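Local coordinates for major royal jelly protein 1 (Apis mellifera, PDB 5YYL) that is the most abundant protein of royal jelly, binds sterol and probably has a nutritional role in the food of honeybee larvae, at residues Lys38-Asp43 with Ile76-Leu81. Residues are numbered along the deposited sequence; the frame is centred on the assembly and turned at random.
Sequences KFFDYD and IFVTML
Phe40 and Met80 face each other with their CA atoms 9.3 Å apart, the nearest approach of the extended, irregular backbone of 38-43 to the strand segment 76-81, so side chains alone bridge the two. Phe40, Val78 and Met80 all set out from their backbones toward the other segment. Met80 carries most of the strand's share: its chain bends at chi2 and again at chi3, which folds the thioether over one face of the Phe40 ring. The methyl Met80 CE sits 4.0 Å from the centroid of the Phe40 ring as a CH-pi contact, 16° off the ring normal and shifted toward the CD1 side. Met80 SD lies over that ring too, 4.2 Å from the Phe40 centroid, making a Met-aromatic contact in which sulfur and methyl share one face. Two residues back on the strand, Val78 brings up CG1, the branch anti to its backbone N (chi1 178°), to lie 3.8 Å from CE1 of Phe40, reaching the ring obliquely. The hydroxyl of Tyr42 meets the near end of the Met80 chain, CB and CG, rather than its thioether, in a van der Waals touch with Tyr42 OH 3.7 Å from Met80 CG, while hydrogen-bonding to Asn64 OD1. All four touching residues are buried. The contact joins the loop between strand 33-37 and helix 47-56 to an inner strand of the four-stranded antiparallel sheet 65-72, 75-81, 90-94, 102-106, a sheet of the kind that forms a propeller blade, consistent with the beta-propeller fold of the family. Phe40 also stacks on Trp37 and meets Phe400 of strand 400-406, and Leu104 of strand 102-106 touches Phe40, Tyr42 and Met80 alike.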
ATOM      1  N   LYS A  38      29.642   2.797 -28.072  1.00 35.99           N
ATOM      2  CA  LYS A  38      30.838   3.099 -28.845  1.00 37.96           C
ATOM      3  C   LYS A  38      30.937   2.052 -29.947  1.00 34.48           C
ATOM      4  O   LYS A  38      31.293   2.374 -31.073  1.00 32.92           O
ATOM      5  CB  LYS A  38      32.076   3.085 -27.956  1.00 41.52           C
ATOM      6  CG  LYS A  38      32.010   4.107 -26.836  1.00 45.67           C
ATOM      7  CD  LYS A  38      33.329   4.238 -26.086  1.00 50.17           C
ATOM      8  CE  LYS A  38      33.430   5.562 -25.339  1.00 54.30           C
ATOM      9  NZ  LYS A  38      34.837   6.017 -25.111  1.00 56.71           N
ATOM     10  N   PHE A  39      30.608   0.813 -29.607  1.00 31.41           N
ATOM     11  CA  PHE A  39      30.536  -0.265 -30.571  1.00 34.03           C
ATOM     12  C   PHE A  39      29.742  -1.409 -29.969  1.00 34.95           C
ATOM     13  O   PHE A  39      29.641  -1.532 -28.750  1.00 35.83           O
ATOM     14  CB  PHE A  39      31.933  -0.769 -30.950  1.00 35.63           C
ATOM     15  CG  PHE A  39      32.776  -1.163 -29.765  1.00 36.32           C
ATOM     16  CD1 PHE A  39      32.647  -2.428 -29.186  1.00 35.98           C
ATOM     17  CD2 PHE A  39      33.687  -0.260 -29.217  1.00 37.84           C
ATOM     18  CE1 PHE A  39      33.399  -2.781 -28.081  1.00 37.05           C
ATOM     19  CE2 PHE A  39      34.450  -0.613 -28.117  1.00 39.21           C
ATOM     20  CZ  PHE A  39      34.309  -1.878 -27.550  1.00 38.80           C
ATOM     21  N   PHE A  40      29.208  -2.259 -30.828  1.00 35.30           N
ATOM     22  CA  PHE A  40      28.387  -3.349 -30.365  1.00 37.66           C
ATOM     23  C   PHE A  40      29.243  -4.534 -29.989  1.00 41.63           C
ATOM     24  O   PHE A  40      30.319  -4.737 -30.541  1.00 42.66           O
ATOM     25  CB  PHE A  40      27.334  -3.728 -31.408  1.00 37.04           C
ATOM     26  CG  PHE A  40      26.228  -2.730 -31.498  1.00 36.01           C
ATOM     27  CD1 PHE A  40      25.099  -2.863 -30.694  1.00 34.63           C
ATOM     28  CD2 PHE A  40      26.338  -1.619 -32.338  1.00 34.09           C
ATOM     29  CE1 PHE A  40      24.083  -1.935 -30.758  1.00 32.92           C
ATOM     30  CE2 PHE A  40      25.326  -0.686 -32.399  1.00 32.54           C
ATOM     31  CZ  PHE A  40      24.199  -0.843 -31.609  1.00 32.54           C
ATOM     32  N   ASP A  41      28.736  -5.291 -29.022  1.00 47.48           N
ATOM     33  CA  ASP A  41      29.359  -6.493 -28.509  1.00 50.12           C
ATOM     34  C   ASP A  41      28.217  -7.377 -28.036  1.00 52.27           C
ATOM     35  O   ASP A  41      27.106  -6.885 -27.840  1.00 55.33           O
ATOM     36  CB  ASP A  41      30.300  -6.133 -27.354  1.00 52.97           C
ATOM     37  CG  ASP A  41      31.226  -7.279 -26.960  1.00 56.22           C
ATOM     38  OD1 ASP A  41      31.070  -8.411 -27.484  1.00 54.95           O
ATOM     39  OD2 ASP A  41      32.120  -7.038 -26.116  1.00 60.09           O
ATOM     40  N   TYR A  42      28.478  -8.670 -27.867  1.00 53.25           N
ATOM     41  CA  TYR A  42      27.429  -9.637 -27.566  1.00 54.93           C
ATOM     42  C   TYR A  42      27.693 -10.436 -26.275  1.00 61.92           C
ATOM     43  O   TYR A  42      28.813 -10.496 -25.784  1.00 63.44           O
ATOM     44  CB  TYR A  42      27.248 -10.580 -28.760  1.00 51.56           C
ATOM     45  CG  TYR A  42      26.906  -9.875 -30.062  1.00 48.25           C
ATOM     46  CD1 TYR A  42      25.638  -9.993 -30.635  1.00 47.02           C
ATOM     47  CD2 TYR A  42      27.850  -9.092 -30.724  1.00 45.93           C
ATOM     48  CE1 TYR A  42      25.333  -9.345 -31.824  1.00 45.32           C
ATOM     49  CE2 TYR A  42      27.546  -8.438 -31.901  1.00 44.19           C
ATOM     50  CZ  TYR A  42      26.293  -8.565 -32.447  1.00 43.50           C
ATOM     51  OH  TYR A  42      26.023  -7.914 -33.619  1.00 41.38           O
ATOM     52  N   ASP A  43      26.632 -11.036 -25.740  1.00 67.65           N
ATOM     53  CA  ASP A  43      26.701 -12.006 -24.647  1.00 70.22           C
ATOM     54  C   ASP A  43      26.866 -13.399 -25.262  1.00 69.94           C
ATOM     55  O   ASP A  43      25.903 -14.157 -25.495  1.00 59.87           O
ATOM     56  CB  ASP A  43      25.441 -11.917 -23.759  1.00 75.33           C
ATOM     57  CG  ASP A  43      25.491 -12.830 -22.519  1.00 74.96           C
ATOM     58  OD1 ASP A  43      25.449 -14.067 -22.674  1.00 77.33           O
ATOM     59  OD2 ASP A  43      25.501 -12.312 -21.365  1.00 68.91           O
ATOM     60  N   ILE A  76      14.285  -4.616 -25.661  1.00 29.90           N
ATOM     61  CA  ILE A  76      14.595  -3.624 -26.679  1.00 28.87           C
ATOM     62  C   ILE A  76      15.305  -4.397 -27.782  1.00 29.20           C
ATOM     63  O   ILE A  76      16.402  -4.892 -27.559  1.00 28.64           O
ATOM     64  CB  ILE A  76      15.563  -2.533 -26.146  1.00 27.99           C
ATOM     65  CG1 ILE A  76      14.934  -1.697 -25.026  1.00 27.16           C
ATOM     66  CG2 ILE A  76      16.048  -1.628 -27.273  1.00 27.78           C
ATOM     67  CD1 ILE A  76      13.837  -0.747 -25.458  1.00 27.01           C
ATOM     68  N   PHE A  77      14.696  -4.504 -28.962  1.00 29.17           N
ATOM     69  CA  PHE A  77      15.316  -5.206 -30.095  1.00 27.40           C
ATOM     70  C   PHE A  77      16.317  -4.311 -30.799  1.00 26.85           C
ATOM     71  O   PHE A  77      16.131  -3.114 -30.858  1.00 28.07           O
ATOM     72  CB  PHE A  77      14.264  -5.742 -31.055  1.00 26.80           C
ATOM     73  CG  PHE A  77      13.406  -6.805 -30.439  1.00 28.47           C
ATOM     74  CD1 PHE A  77      13.847  -8.135 -30.367  1.00 28.89           C
ATOM     75  CD2 PHE A  77      12.176  -6.489 -29.878  1.00 29.40           C
ATOM     76  CE1 PHE A  77      13.066  -9.116 -29.772  1.00 28.56           C
ATOM     77  CE2 PHE A  77      11.377  -7.476 -29.297  1.00 29.37           C
ATOM     78  CZ  PHE A  77      11.825  -8.792 -29.248  1.00 29.54           C
ATOM     79  N   VAL A  78      17.410  -4.889 -31.271  1.00 26.03           N
ATOM     80  CA  VAL A  78      18.409  -4.168 -32.060  1.00 25.46           C
ATOM     81  C   VAL A  78      18.842  -5.098 -33.171  1.00 25.64           C
ATOM     82  O   VAL A  78      19.329  -6.186 -32.884  1.00 27.97           O
ATOM     83  CB  VAL A  78      19.639  -3.781 -31.219  1.00 25.09           C
ATOM     84  CG1 VAL A  78      20.678  -3.079 -32.085  1.00 24.97           C
ATOM     85  CG2 VAL A  78      19.228  -2.890 -30.045  1.00 25.24           C
ATOM     86  N   THR A  79      18.634  -4.701 -34.428  1.00 25.09           N
ATOM     87  CA  THR A  79      18.993  -5.551 -35.567  1.00 24.02           C
ATOM     88  C   THR A  79      20.278  -5.064 -36.191  1.00 24.53           C
ATOM     89  O   THR A  79      20.501  -3.864 -36.302  1.00 22.11           O
ATOM     90  CB  THR A  79      17.921  -5.643 -36.658  1.00 22.51           C
ATOM     91  OG1 THR A  79      17.885  -4.430 -37.416  1.00 21.87           O
ATOM     92  CG2 THR A  79      16.584  -5.951 -36.081  1.00 22.42           C
ATOM     93  N   MET A  80      21.117  -6.012 -36.592  1.00 27.71           N
ATOM     94  CA  MET A  80      22.421  -5.687 -37.136  1.00 31.25           C
ATOM     95  C   MET A  80      22.507  -6.116 -38.607  1.00 34.06           C
ATOM     96  O   MET A  80      22.077  -7.236 -38.985  1.00 31.18           O
ATOM     97  CB  MET A  80      23.518  -6.350 -36.310  1.00 32.06           C
ATOM     98  CG  MET A  80      24.776  -5.502 -36.191  1.00 33.52           C
ATOM     99  SD  MET A  80      24.705  -4.072 -35.084  1.00 37.48           S
ATOM    100  CE  MET A  80      23.643  -4.685 -33.773  1.00 34.68           C
ATOM    101  N   LEU A  81      23.034  -5.198 -39.426  1.00 36.20           N
ATOM    102  CA  LEU A  81      23.331  -5.485 -40.829  1.00 36.92           C
ATOM    103  C   LEU A  81      24.398  -6.563 -40.853  1.00 38.39           C
ATOM    104  O   LEU A  81      25.464  -6.394 -40.246  1.00 37.08           O
ATOM    105  CB  LEU A  81      23.868  -4.251 -41.563  1.00 35.55           C
ATOM    106  CG  LEU A  81      22.901  -3.102 -41.842  1.00 33.86           C
ATOM    107  CD1 LEU A  81      23.629  -1.945 -42.494  1.00 32.85           C
ATOM    108  CD2 LEU A  81      21.742  -3.589 -42.685  1.00 34.30           C
TER